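Local coordinates for RNA methyltransferase, TrmH family (Porphyromonas gingivalis, PDB 2I6D), which probably binds RNA and methylates it with S-adenosylmethionine as the expected donor, as other members of the knotted SPOUT superfamily do, at residues Glu25-Val30 and Arg44-Val49; Asp140-Lys145 and Val157-Leu162; Ala53-Val58 and Val66-Glu71; Gly115-Ile120 and Pro144-Ala149. One frame throughout, in Å; residues are numbered along the deposited sequence.

Contact 1 of 4, residues Glu25-Val30 and Arg44-Val49; sequences EQAFAV and RCRMLV
Ala-27 and Arg-46 mark the closest backbone approach, with 8.3 Å between their CA atoms, a gap too wide for direct strand pairing; strand 87-92 lies between strands 27-31 and 45-51. One long side chain makes the crossing. Arg-46 sets CG anti to its own N (chi1 -171°) and runs extended from CG to NE, which carries the guanidinium to the end of helix 19-25. In the conformer described, one of two modelled, it grips Glu-25 end-on with two nitrogens, each on a different oxygen. NH2 donates to the backbone O of Glu-25 at 2.7 Å, with the acceptor in the guanidinium plane but the hydrogen bond bent to 134°. NH1 forms a salt bridge with OE1 at 2.8 Å, meeting that oxygen on its anti side. The carboxylate and guanidinium planes are turned 59° apart, so this is not the flat, two-oxygen carboxylate pairing. The CB of Ala-27 sits 3.6 Å from NH2, obliquely to the guanidinium. Phe-12 of helix 7-15 touches both Glu-25 and Arg-46.

Gln-26, with positive phi, is the C-prime residue of a Schellman motif ending the helix, while Arg-46 and Met-47 form a classic beta bulge opposite Val-90. In this conformer the cation would be expected to suit the partial negative charge at the helix end, with the carboxylate beside it.

Contact 2 of 4, residues Asp140-Lys145 and Val157-Leu162; sequences DVFSPK and VQPTPL
The beta-alpha-beta unit formed by strand 131-134, helix 144-148 and strand 158-161 is closed here, where Val-141 and Phe-142, in the turn leading into the helix, pack on Pro-159 of the returning strand. Pro-159 CG is the common point: it lies 3.7 Å from Val-141 CG2 and also 3.7 Å from Phe-142 CZ. Pro-159 CB touches the same Val-141 methyl, and no hydrogen bond spans the contact. Phe-142 is met by the proline obliquely at the far end of its ring, the two side chains crossing at about a right angle. Val-141 CG2 also rests 3.6 Å above one ring face, offset toward the rim, so a single methyl serves both partners. The ring reaches the strand because its CG stands anti to the carbonyl carbon (chi1 -64°).

The turn that presents these two residues is fixed by its own polar atoms. Asp-140 OD1 accepts from Phe-142 N at 3.0 Å in an Asx turn, the donor standing well above the carboxylate plane. Asp-140 O takes two donors, Ser-143 N at 3.1 Å across a type I turn and Ser-143 OG at 2.7 Å, the latter in the carbonyl plane. Ser-143 is the N-cap position of helix 144-148. Arg-19 and Arg-22 form salt bridges with Asp-140 OD2, tying the turn to the N-terminal region.

With its only contacts carbon on carbon, the interface itself has no directional bonds; the hydrogen-bonded turn is what probably holds Val-141 and Phe-142 in place against the proline, and Pro-159 offers no N-H to the strand edge.

Contact 3 of 4, residues Ala53-Val58 and Val66-Glu71; sequences AMLRAV and VVELPE
Strand 45-51, helix 52-56 and strand 65-69 make a beta-alpha-beta unit in the four-stranded sheet of the N-terminal domain, assigned by sequence to an MRM3-like substrate-binding family, and Leu-55 is the residue through which its short helix packs on its second strand, Val-66 to Glu-68. The CA atoms of Leu-55 and Glu-68 lie 7.3 Å apart, the closest backbone approach of the two segments. Leu-55 turns CG anti to its carbonyl carbon (chi1 -65°), and its two methyls then divide the work. CD1 descends on the strand backbone, 3.6 Å from Glu-68 CA and 3.7 Å from Glu-68 CB, with Val-67 O at 3.8 Å. CD2 stands 4.1 Å from Val-66 CG1, and CD1 is about as near to the same methyl. The leucine and valine side chains run antiparallel alongside each other. Leu-55 also touches Leu-48 and Leu-87, which belong to the next two strands of the sheet.

Glu-68 joins in through its carbons, its chain running out extended beyond CG. Farther along, one water joins the ends of the segments: it accepts from Ala-53 N at 3.1 Å and donates to Glu-71 OE2 at 2.8 Å.

The direct contact is carbon packing centred on Leu-55, set against one of the two edge strands of the sheet within this chain. Its one polar link is relayed by water, where the carboxylate of Glu-71 would be weakly stabilised by the N-terminal turn of helix 52-56.

Contact 4 of 4, residues Gly115-Ile120 and Pro144-Ala149; sequences GNVGTI and PKVVQA. With ACY (acetic acid), chain B.
Val-146 CB stands off from helix 114-127, and CG1 is the atom that makes the approach. This methyl, anti to the backbone N (chi1 176°), reaches Val-117 CG1 and Gly-118 CA, each at 4.3 Å, one a methyl and the other a bare backbone carbon. The same CG1 lies 3.4 Å from the carbonyl O of Val-141 in the preceding turn. The other branch, CG2, turns back to that turn and is directed at Asp-140 O, 3.5 Å away. Pro-114 and Leu-121, a turn to each side along helix 114-127, also touch this valine.

Gly-118 and Val-146 bring the two helix backbones to 5.2 Å between their CA atoms, which is close packing for helices; past this point Gly-118 O and Ala-149 O are 4.2 Å apart, without bonding. Helix 114-127 is the connection between the parallel strands 104-109 and 131-134, so helix 144-148 packs beside the first crossover of the SpoU-type methyltransferase sheet. The residues from Asn-116 onward fit the first conserved motif of that family. Val-117 rests on Leu-108 of strand 104-109, while Thr-119 and Ile-120 touch helix 242-255.

Asn-116 faces another way. Its ND2 donates to O of a bound acetic acid molecule, probably from the crystallisation liquor, at 3.0 Å and nearly straight (171°); OD1 accepts from Asn-241 ND2, which fixes the amide's rotation, and Asp-113 N holds the acetic acid as well.

Overall arrangement
The four contacts form two groups joined through one seam. Contacts 1 and 3 share the N-terminal sheet: their centres are 15 Å apart, and Leu-48 O probably accepts from Val-67 N at 2.9 Å between neighbouring strands. Contacts 2 and 4 lie in the methyltransferase region with centres 9 Å apart, meet on helix 144-148 and share Pro-144 and Lys-145. The seam runs from contact 1, whose Phe-28 CZ packs 3.7 Å from Phe-142 CD1 of contact 2 and whose Val-30 CG2 lies 3.8 Å from Val-147 CG1 of contact 4. Contact 3 does not touch contacts 2 and 4: nearest atoms are about 17 Å and about 12 Å away. The acetic acid is held by Asn-116 of contact 4, away from helix 144-148.

Contact 1 of 4, residues Glu25-Val30 and Arg44-Val49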
loop_
_atom_site.group_PDB
_atom_site.type_symbol
_atom_site.label_atom_id
_atom_site.label_comp_id
_atom_site.label_asym_id
_atom_site.label_seq_id
_atom_site.Cartn_x
_atom_site.Cartn_y
_atom_site.Cartn_z
ATOM N N GLU A 25 -11.992 14.514 -5.420
ATOM C CA GLU A 25 -10.885 15.324 -5.918
ATOM C C GLU A 25 -9.850 14.518 -6.684
ATOM O O GLU A 25 -8.946 15.098 -7.296
ATOM C CB GLU A 25 -10.182 16.040 -4.755
ATOM C CG GLU A 25 -11.053 17.066 -4.012
ATOM C CD GLU A 25 -11.605 18.143 -4.930
ATOM O OE1 GLU A 25 -10.910 18.523 -5.902
ATOM O OE2 GLU A 25 -12.740 18.610 -4.679
ATOM N N GLN A 26 -9.971 13.189 -6.632
ATOM C CA GLN A 26 -8.961 12.284 -7.180
ATOM C C GLN A 26 -7.584 12.747 -6.723
ATOM O O GLN A 26 -6.678 12.952 -7.536
ATOM C CB GLN A 26 -9.058 12.175 -8.719
ATOM C CG GLN A 26 -10.262 11.318 -9.194
ATOM C CD GLN A 26 -10.158 9.856 -8.735
ATOM O OE1 GLN A 26 -9.234 9.127 -9.126
ATOM N NE2 GLN A 26 -11.096 9.434 -7.886
ATOM N N ALA A 27 -7.449 12.932 -5.408
ATOM C CA ALA A 27 -6.224 13.464 -4.821
ATOM C C ALA A 27 -5.953 12.875 -3.427
ATOM O O ALA A 27 -6.866 12.392 -2.750
ATOM C CB ALA A 27 -6.298 14.979 -4.736
ATOM N N PHE A 28 -4.697 12.919 -2.998
ATOM C CA PHE A 28 -4.361 12.511 -1.634
ATOM C C PHE A 28 -3.144 13.291 -1.194
ATOM O O PHE A 28 -2.354 13.762 -2.041
ATOM C CB PHE A 28 -4.118 10.989 -1.546
ATOM C CG PHE A 28 -2.851 10.523 -2.235
ATOM C CD1 PHE A 28 -1.680 10.336 -1.504
ATOM C CD2 PHE A 28 -2.820 10.316 -3.604
ATOM C CE1 PHE A 28 -0.513 9.897 -2.129
ATOM C CE2 PHE A 28 -1.627 9.872 -4.253
ATOM C CZ PHE A 28 -0.486 9.671 -3.503
ATOM N N ALA A 29 -2.978 13.445 0.117
ATOM C CA ALA A 29 -1.870 14.210 0.645
ATOM C C ALA A 29 -0.784 13.308 1.248
ATOM O O ALA A 29 -1.052 12.187 1.738
ATOM C CB ALA A 29 -2.366 15.216 1.696
ATOM N N VAL A 30 0.422 13.843 1.250
ATOM C CA VAL A 30 1.618 13.216 1.814
ATOM C C VAL A 30 2.349 14.300 2.583
ATOM O O VAL A 30 2.510 15.445 2.083
ATOM C CB VAL A 30 2.531 12.650 0.693
ATOM C CG1 VAL A 30 3.822 11.974 1.257
ATOM C CG2 VAL A 30 1.740 11.645 -0.191
ATOM N N ARG A 44 1.779 12.672 -9.622
ATOM C CA ARG A 44 1.558 13.976 -10.207
ATOM C C ARG A 44 1.230 14.937 -9.082
ATOM O O ARG A 44 0.172 14.838 -8.476
ATOM C CB ARG A 44 0.383 13.903 -11.168
ATOM C CG ARG A 44 0.491 14.799 -12.379
ATOM C CD ARG A 44 0.410 16.245 -12.002
ATOM N NE ARG A 44 0.334 17.099 -13.188
ATOM C CZ ARG A 44 0.266 18.429 -13.151
ATOM N NH1 ARG A 44 0.189 19.124 -14.299
ATOM N NH2 ARG A 44 0.264 19.067 -11.973
ATOM N N CYS A 45 2.123 15.883 -8.830
ATOM C CA CYS A 45 1.913 16.843 -7.750
ATOM C C CYS A 45 1.045 18.041 -8.203
ATOM O O CYS A 45 1.352 18.698 -9.198
ATOM C CB CYS A 45 3.256 17.295 -7.180
ATOM S SG CYS A 45 3.041 18.457 -5.808
ATOM N N ARG A 46 -0.035 18.283 -7.461
ATOM C CA ARG A 46 -1.033 19.331 -7.692
ATOM C C ARG A 46 -0.703 20.587 -6.866
ATOM O O ARG A 46 -0.942 21.721 -7.276
ATOM C CB ARG A 46 -2.375 18.739 -7.220
ATOM C CG ARG A 46 -3.661 19.501 -7.515
ATOM C CD ARG A 46 -4.852 18.561 -7.266
ATOM N NE ARG A 46 -6.108 19.259 -7.029
ATOM C CZ ARG A 46 -7.303 18.674 -6.983
ATOM N NH1 ARG A 46 -8.395 19.400 -6.770
ATOM N NH2 ARG A 46 -7.414 17.366 -7.161
HETATM N N MSE A 47 -0.207 20.344 -5.653
HETATM C CA MSE A 47 0.021 21.401 -4.685
HETATM C C MSE A 47 1.154 20.994 -3.743
HETATM O O MSE A 47 1.266 19.826 -3.370
HETATM C CB MSE A 47 -1.264 21.659 -3.903
HETATM C CG MSE A 47 -1.097 22.532 -2.685
HETATM SE SE MSE A 47 -2.849 23.144 -1.984
HETATM C CE MSE A 47 -2.966 24.811 -2.973
ATOM N N LEU A 48 1.990 21.964 -3.382
ATOM C CA LEU A 48 3.113 21.729 -2.472
ATOM C C LEU A 48 3.202 22.936 -1.551
ATOM O O LEU A 48 3.354 24.061 -2.001
ATOM C CB LEU A 48 4.408 21.529 -3.252
ATOM C CG LEU A 48 5.633 21.144 -2.430
ATOM C CD1 LEU A 48 5.436 19.770 -1.750
ATOM C CD2 LEU A 48 6.873 21.131 -3.322
ATOM N N VAL A 49 3.085 22.692 -0.255
ATOM C CA VAL A 49 2.976 23.768 0.739
ATOM C C VAL A 49 4.054 23.485 1.779
ATOM O O VAL A 49 4.147 22.362 2.294
ATOM C CB VAL A 49 1.594 23.706 1.375
ATOM C CG1 VAL A 49 1.502 24.556 2.587
ATOM C CG2 VAL A 49 0.540 24.153 0.353
HETATM O O HOH W 1 -6.214 15.759 -8.578
#

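Contact 2 of 4, residues Asp140-Lys145 and Val157-Leu162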
loop_
_atom_site.group_PDB
_atom_site.type_symbol
_atom_site.label_atom_id
_atom_site.label_comp_id
_atom_site.label_asym_id
_atom_site.label_seq_id
_atom_site.Cartn_x
_atom_site.Cartn_y
_atom_site.Cartn_z
ATOM N N ASP A 140 -7.481 1.537 3.014
ATOM C CA ASP A 140 -7.204 2.433 1.890
ATOM C C ASP A 140 -5.711 2.822 1.919
ATOM O O ASP A 140 -5.286 3.526 2.830
ATOM C CB ASP A 140 -8.105 3.691 2.000
ATOM C CG ASP A 140 -7.926 4.680 0.841
ATOM O OD1 ASP A 140 -7.046 4.510 -0.023
ATOM O OD2 ASP A 140 -8.700 5.653 0.791
ATOM N N VAL A 141 -4.933 2.398 0.925
ATOM C CA VAL A 141 -3.475 2.661 0.927
ATOM C C VAL A 141 -3.127 4.152 0.836
ATOM O O VAL A 141 -2.044 4.559 1.278
ATOM C CB VAL A 141 -2.685 1.873 -0.158
ATOM C CG1 VAL A 141 -2.700 0.385 0.148
ATOM C CG2 VAL A 141 -3.234 2.171 -1.573
ATOM N N PHE A 142 -4.052 4.946 0.301
ATOM C CA PHE A 142 -3.837 6.388 0.147
ATOM C C PHE A 142 -4.380 7.211 1.305
ATOM O O PHE A 142 -4.330 8.450 1.281
ATOM C CB PHE A 142 -4.364 6.869 -1.198
ATOM C CG PHE A 142 -3.620 6.262 -2.359
ATOM C CD1 PHE A 142 -2.294 6.611 -2.599
ATOM C CD2 PHE A 142 -4.230 5.320 -3.179
ATOM C CE1 PHE A 142 -1.577 6.033 -3.639
ATOM C CE2 PHE A 142 -3.522 4.743 -4.241
ATOM C CZ PHE A 142 -2.198 5.101 -4.465
ATOM N N SER A 143 -4.904 6.526 2.319
ATOM C CA SER A 143 -5.344 7.205 3.550
ATOM C C SER A 143 -4.061 7.691 4.249
ATOM O O SER A 143 -3.026 7.057 4.095
ATOM C CB SER A 143 -6.133 6.247 4.455
ATOM O OG SER A 143 -5.282 5.191 4.898
ATOM N N PRO A 144 -4.115 8.839 4.960
ATOM C CA PRO A 144 -2.963 9.347 5.712
ATOM C C PRO A 144 -2.319 8.299 6.618
ATOM O O PRO A 144 -1.092 8.255 6.750
ATOM C CB PRO A 144 -3.573 10.436 6.581
ATOM C CG PRO A 144 -4.726 10.947 5.780
ATOM C CD PRO A 144 -5.273 9.755 5.048
ATOM N N LYS A 145 -3.139 7.475 7.263
ATOM C CA LYS A 145 -2.568 6.521 8.204
ATOM C C LYS A 145 -1.619 5.544 7.482
ATOM O O LYS A 145 -0.486 5.316 7.940
ATOM C CB LYS A 145 -3.650 5.806 9.017
ATOM C CG LYS A 145 -3.062 4.953 10.145
ATOM C CD LYS A 145 -3.905 4.999 11.424
ATOM C CE LYS A 145 -3.134 4.405 12.610
ATOM N NZ LYS A 145 -3.777 4.700 13.953
ATOM N N VAL A 157 6.101 0.423 -5.172
ATOM C CA VAL A 157 5.084 -0.641 -5.083
ATOM C C VAL A 157 3.770 -0.027 -5.575
ATOM O O VAL A 157 3.241 0.937 -4.976
ATOM C CB VAL A 157 4.943 -1.211 -3.643
ATOM C CG1 VAL A 157 3.863 -2.303 -3.605
ATOM C CG2 VAL A 157 6.299 -1.743 -3.120
ATOM N N GLN A 158 3.276 -0.543 -6.701
ATOM C CA GLN A 158 2.011 -0.061 -7.252
ATOM C C GLN A 158 0.812 -0.748 -6.583
ATOM O O GLN A 158 0.678 -1.977 -6.660
ATOM C CB GLN A 158 1.906 -0.264 -8.771
ATOM C CG GLN A 158 0.554 0.299 -9.310
ATOM C CD GLN A 158 0.218 -0.100 -10.747
ATOM O OE1 GLN A 158 -0.032 -1.279 -11.052
ATOM N NE2 GLN A 158 0.154 0.894 -11.626
ATOM N N PRO A 159 -0.057 0.034 -5.920
ATOM C CA PRO A 159 -1.175 -0.607 -5.243
ATOM C C PRO A 159 -2.450 -0.560 -6.083
ATOM O O PRO A 159 -2.715 0.462 -6.719
ATOM C CB PRO A 159 -1.292 0.202 -3.966
ATOM C CG PRO A 159 -0.897 1.644 -4.402
ATOM C CD PRO A 159 0.033 1.480 -5.630
ATOM N N THR A 160 -3.238 -1.633 -6.081
ATOM C CA THR A 160 -4.386 -1.703 -6.973
ATOM C C THR A 160 -5.622 -2.131 -6.213
ATOM O O THR A 160 -5.767 -3.288 -5.895
ATOM C CB THR A 160 -4.142 -2.667 -8.179
ATOM O OG1 THR A 160 -2.999 -2.219 -8.926
ATOM C CG2 THR A 160 -5.358 -2.666 -9.126
ATOM N N PRO A 161 -6.518 -1.177 -5.900
ATOM C CA PRO A 161 -7.810 -1.603 -5.338
ATOM C C PRO A 161 -8.588 -2.406 -6.384
ATOM O O PRO A 161 -8.739 -1.951 -7.528
ATOM C CB PRO A 161 -8.516 -0.272 -5.034
ATOM C CG PRO A 161 -7.400 0.766 -5.039
ATOM C CD PRO A 161 -6.395 0.292 -6.007
ATOM N N LEU A 162 -9.088 -3.582 -6.023
ATOM C CA LEU A 162 -9.776 -4.419 -6.994
ATOM C C LEU A 162 -11.267 -4.157 -6.996
ATOM O O LEU A 162 -11.841 -3.881 -5.947
ATOM C CB LEU A 162 -9.529 -5.908 -6.739
ATOM C CG LEU A 162 -8.100 -6.454 -6.762
ATOM C CD1 LEU A 162 -8.117 -7.952 -6.573
ATOM C CD2 LEU A 162 -7.442 -6.133 -8.085
#

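Contact 3 of 4, residues Ala53-Val58 and Val66-Glu71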
loop_
_atom_site.group_PDB
_atom_site.type_symbol
_atom_site.label_atom_id
_atom_site.label_comp_id
_atom_site.label_asym_id
_atom_site.label_seq_id
_atom_site.Cartn_x
_atom_site.Cartn_y
_atom_site.Cartn_z
ATOM N N ALA A 53 12.717 26.477 3.846
ATOM C CA ALA A 53 13.797 25.492 4.055
ATOM C C ALA A 53 13.395 24.111 3.524
ATOM O O ALA A 53 14.233 23.366 3.012
ATOM C CB ALA A 53 14.201 25.421 5.531
HETATM N N MSE A 54 12.110 23.791 3.629
HETATM C CA MSE A 54 11.588 22.537 3.081
HETATM C C MSE A 54 11.479 22.573 1.564
HETATM O O MSE A 54 11.854 21.613 0.890
HETATM C CB MSE A 54 10.247 22.174 3.721
HETATM C CG MSE A 54 10.344 21.904 5.225
HETATM SE SE MSE A 54 11.448 20.331 5.596
HETATM C CE MSE A 54 13.153 21.220 6.035
ATOM N N LEU A 55 10.986 23.678 1.017
ATOM C CA LEU A 55 10.780 23.759 -0.432
ATOM C C LEU A 55 12.098 23.771 -1.230
ATOM O O LEU A 55 12.170 23.246 -2.341
ATOM C CB LEU A 55 9.933 24.983 -0.786
ATOM C CG LEU A 55 8.492 24.968 -0.267
ATOM C CD1 LEU A 55 7.823 26.301 -0.559
ATOM C CD2 LEU A 55 7.710 23.824 -0.922
ATOM N N ARG A 56 13.134 24.378 -0.672
ATOM C CA ARG A 56 14.399 24.461 -1.387
ATOM C C ARG A 56 15.029 23.072 -1.602
ATOM O O ARG A 56 15.789 22.865 -2.560
ATOM C CB ARG A 56 15.370 25.381 -0.650
ATOM C CG ARG A 56 16.006 24.733 0.581
ATOM C CD ARG A 56 17.097 25.590 1.166
ATOM N NE ARG A 56 18.278 25.612 0.307
ATOM C CZ ARG A 56 19.451 26.121 0.662
ATOM N NH1 ARG A 56 20.460 26.094 -0.194
ATOM N NH2 ARG A 56 19.619 26.658 1.870
ATOM N N ALA A 57 14.684 22.128 -0.719
ATOM C CA ALA A 57 15.302 20.803 -0.722
ATOM C C ALA A 57 14.664 19.851 -1.728
ATOM O O ALA A 57 15.214 18.792 -2.001
ATOM C CB ALA A 57 15.282 20.194 0.668
ATOM N N VAL A 58 13.515 20.221 -2.288
ATOM C CA VAL A 58 12.875 19.372 -3.295
ATOM C C VAL A 58 12.841 20.090 -4.634
ATOM O O VAL A 58 12.661 21.322 -4.673
ATOM C CB VAL A 58 11.433 18.959 -2.885
ATOM C CG1 VAL A 58 11.459 18.085 -1.625
ATOM C CG2 VAL A 58 10.576 20.160 -2.644
ATOM N N VAL A 66 2.543 26.002 -5.612
ATOM C CA VAL A 66 3.541 25.951 -4.562
ATOM C C VAL A 66 3.363 27.154 -3.649
ATOM O O VAL A 66 3.353 28.301 -4.120
ATOM C CB VAL A 66 4.967 25.925 -5.158
ATOM C CG1 VAL A 66 6.010 25.941 -4.055
ATOM C CG2 VAL A 66 5.137 24.689 -6.040
ATOM N N VAL A 67 3.176 26.900 -2.356
ATOM C CA VAL A 67 2.929 27.995 -1.401
ATOM C C VAL A 67 4.030 27.941 -0.380
ATOM O O VAL A 67 4.159 26.941 0.308
ATOM C CB VAL A 67 1.557 27.897 -0.669
ATOM C CG1 VAL A 67 1.333 29.122 0.225
ATOM C CG2 VAL A 67 0.379 27.757 -1.662
ATOM N N GLU A 68 4.837 28.993 -0.294
ATOM C CA GLU A 68 5.856 29.052 0.743
ATOM C C GLU A 68 5.228 29.698 1.966
ATOM O O GLU A 68 4.708 30.809 1.877
ATOM C CB GLU A 68 7.088 29.851 0.287
ATOM C CG GLU A 68 8.170 30.028 1.368
ATOM C CD GLU A 68 9.149 31.171 1.060
ATOM O OE1 GLU A 68 9.900 31.052 0.069
ATOM O OE2 GLU A 68 9.182 32.180 1.814
ATOM N N LEU A 69 5.300 29.005 3.100
ATOM C CA LEU A 69 4.699 29.474 4.342
ATOM C C LEU A 69 5.750 29.942 5.347
ATOM O O LEU A 69 6.863 29.404 5.374
ATOM C CB LEU A 69 3.849 28.361 4.948
ATOM C CG LEU A 69 2.599 27.959 4.155
ATOM C CD1 LEU A 69 1.952 26.790 4.831
ATOM C CD2 LEU A 69 1.613 29.095 4.041
ATOM N N PRO A 70 5.403 30.919 6.199
ATOM C CA PRO A 70 6.409 31.377 7.152
ATOM C C PRO A 70 6.652 30.314 8.205
ATOM O O PRO A 70 5.799 29.445 8.422
ATOM C CB PRO A 70 5.754 32.612 7.790
ATOM C CG PRO A 70 4.289 32.343 7.681
ATOM C CD PRO A 70 4.117 31.625 6.367
ATOM N N GLU A 71 7.808 30.402 8.849
ATOM C CA GLU A 71 8.173 29.577 10.002
ATOM C C GLU A 71 7.068 29.578 11.072
ATOM O O GLU A 71 6.810 28.551 11.708
ATOM C CB GLU A 71 9.469 30.134 10.606
ATOM C CG GLU A 71 10.455 29.084 11.111
ATOM C CD GLU A 71 10.761 28.013 10.076
ATOM O OE1 GLU A 71 10.329 26.859 10.290
ATOM O OE2 GLU A 71 11.410 28.314 9.043
HETATM O O HOH W 2 11.920 28.150 6.330
#

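Contact 4 of 4, residues Gly115-Ile120 and Pro144-Ala149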
loop_
_atom_site.group_PDB
_atom_site.type_symbol
_atom_site.label_atom_id
_atom_site.label_comp_id
_atom_site.label_asym_id
_atom_site.label_seq_id
_atom_site.Cartn_x
_atom_site.Cartn_y
_atom_site.Cartn_z
ATOM N N GLY A 115 -2.334 -0.362 10.065
ATOM C CA GLY A 115 -0.993 -0.755 10.509
ATOM C C GLY A 115 -0.456 -1.940 9.736
ATOM O O GLY A 115 0.677 -1.894 9.231
ATOM N N ASN A 116 -1.256 -3.010 9.654
ATOM C CA ASN A 116 -0.874 -4.213 8.926
ATOM C C ASN A 116 -0.605 -3.907 7.449
ATOM O O ASN A 116 0.386 -4.399 6.890
ATOM C CB ASN A 116 -1.939 -5.317 9.059
ATOM C CG ASN A 116 -1.979 -5.921 10.456
ATOM O OD1 ASN A 116 -1.002 -5.848 11.197
ATOM N ND2 ASN A 116 -3.124 -6.490 10.838
ATOM N N VAL A 117 -1.455 -3.075 6.829
ATOM C CA VAL A 117 -1.291 -2.802 5.398
ATOM C C VAL A 117 0.013 -2.042 5.153
ATOM O O VAL A 117 0.769 -2.384 4.241
ATOM C CB VAL A 117 -2.520 -2.079 4.762
ATOM C CG1 VAL A 117 -2.201 -1.605 3.330
ATOM C CG2 VAL A 117 -3.768 -3.013 4.744
ATOM N N GLY A 118 0.293 -1.044 5.994
ATOM C CA GLY A 118 1.551 -0.298 5.918
ATOM C C GLY A 118 2.762 -1.199 6.064
ATOM O O GLY A 118 3.753 -1.055 5.333
ATOM N N THR A 119 2.719 -2.074 7.062
ATOM C CA THR A 119 3.820 -3.008 7.276
ATOM C C THR A 119 4.016 -3.893 6.043
ATOM O O THR A 119 5.158 -4.164 5.647
ATOM C CB THR A 119 3.600 -3.846 8.541
ATOM O OG1 THR A 119 3.488 -2.954 9.663
ATOM C CG2 THR A 119 4.768 -4.809 8.776
ATOM N N ILE A 120 2.916 -4.384 5.486
ATOM C CA ILE A 120 2.957 -5.228 4.285
ATOM C C ILE A 120 3.561 -4.466 3.113
ATOM O O ILE A 120 4.393 -5.021 2.391
ATOM C CB ILE A 120 1.576 -5.834 3.940
ATOM C CG1 ILE A 120 1.293 -6.961 4.930
ATOM C CG2 ILE A 120 1.552 -6.390 2.489
ATOM C CD1 ILE A 120 -0.231 -7.289 5.065
ATOM N N PRO A 144 -4.115 8.839 4.960
ATOM C CA PRO A 144 -2.963 9.347 5.712
ATOM C C PRO A 144 -2.319 8.299 6.618
ATOM O O PRO A 144 -1.092 8.255 6.750
ATOM C CB PRO A 144 -3.573 10.436 6.581
ATOM C CG PRO A 144 -4.726 10.947 5.780
ATOM C CD PRO A 144 -5.273 9.755 5.048
ATOM N N LYS A 145 -3.139 7.475 7.263
ATOM C CA LYS A 145 -2.568 6.521 8.204
ATOM C C LYS A 145 -1.619 5.544 7.482
ATOM O O LYS A 145 -0.486 5.316 7.940
ATOM C CB LYS A 145 -3.650 5.806 9.017
ATOM C CG LYS A 145 -3.062 4.953 10.145
ATOM C CD LYS A 145 -3.905 4.999 11.424
ATOM C CE LYS A 145 -3.134 4.405 12.610
ATOM N NZ LYS A 145 -3.777 4.700 13.953
ATOM N N VAL A 146 -2.047 5.006 6.345
ATOM C CA VAL A 146 -1.169 4.126 5.578
ATOM C C VAL A 146 0.002 4.862 4.946
ATOM O O VAL A 146 1.145 4.444 5.109
ATOM C CB VAL A 146 -1.921 3.320 4.510
ATOM C CG1 VAL A 146 -0.913 2.465 3.662
ATOM C CG2 VAL A 146 -2.997 2.444 5.200
ATOM N N VAL A 147 -0.281 5.974 4.261
ATOM C CA VAL A 147 0.758 6.750 3.570
ATOM C C VAL A 147 1.901 7.114 4.505
ATOM O O VAL A 147 3.075 6.839 4.210
ATOM C CB VAL A 147 0.184 8.056 2.941
ATOM C CG1 VAL A 147 1.298 9.055 2.606
ATOM C CG2 VAL A 147 -0.645 7.708 1.698
ATOM N N GLN A 148 1.560 7.738 5.630
ATOM C CA GLN A 148 2.570 8.213 6.556
ATOM C C GLN A 148 3.412 7.083 7.171
ATOM O O GLN A 148 4.522 7.338 7.629
ATOM C CB GLN A 148 1.949 9.082 7.649
ATOM C CG GLN A 148 1.330 10.367 7.073
ATOM C CD GLN A 148 2.317 11.222 6.272
ATOM O OE1 GLN A 148 2.020 11.608 5.156
ATOM N NE2 GLN A 148 3.479 11.533 6.857
ATOM N N ALA A 149 2.880 5.862 7.168
ATOM C CA ALA A 149 3.596 4.700 7.706
ATOM C C ALA A 149 4.250 3.862 6.598
ATOM O O ALA A 149 4.767 2.765 6.876
ATOM C CB ALA A 149 2.646 3.840 8.520
HETATM C C ACY B . -6.234 -7.519 9.560
HETATM O O ACY B . -5.672 -6.521 9.165
HETATM O OXT ACY B . -5.686 -8.489 10.204
HETATM C CH3 ACY B . -7.681 -7.529 9.201
#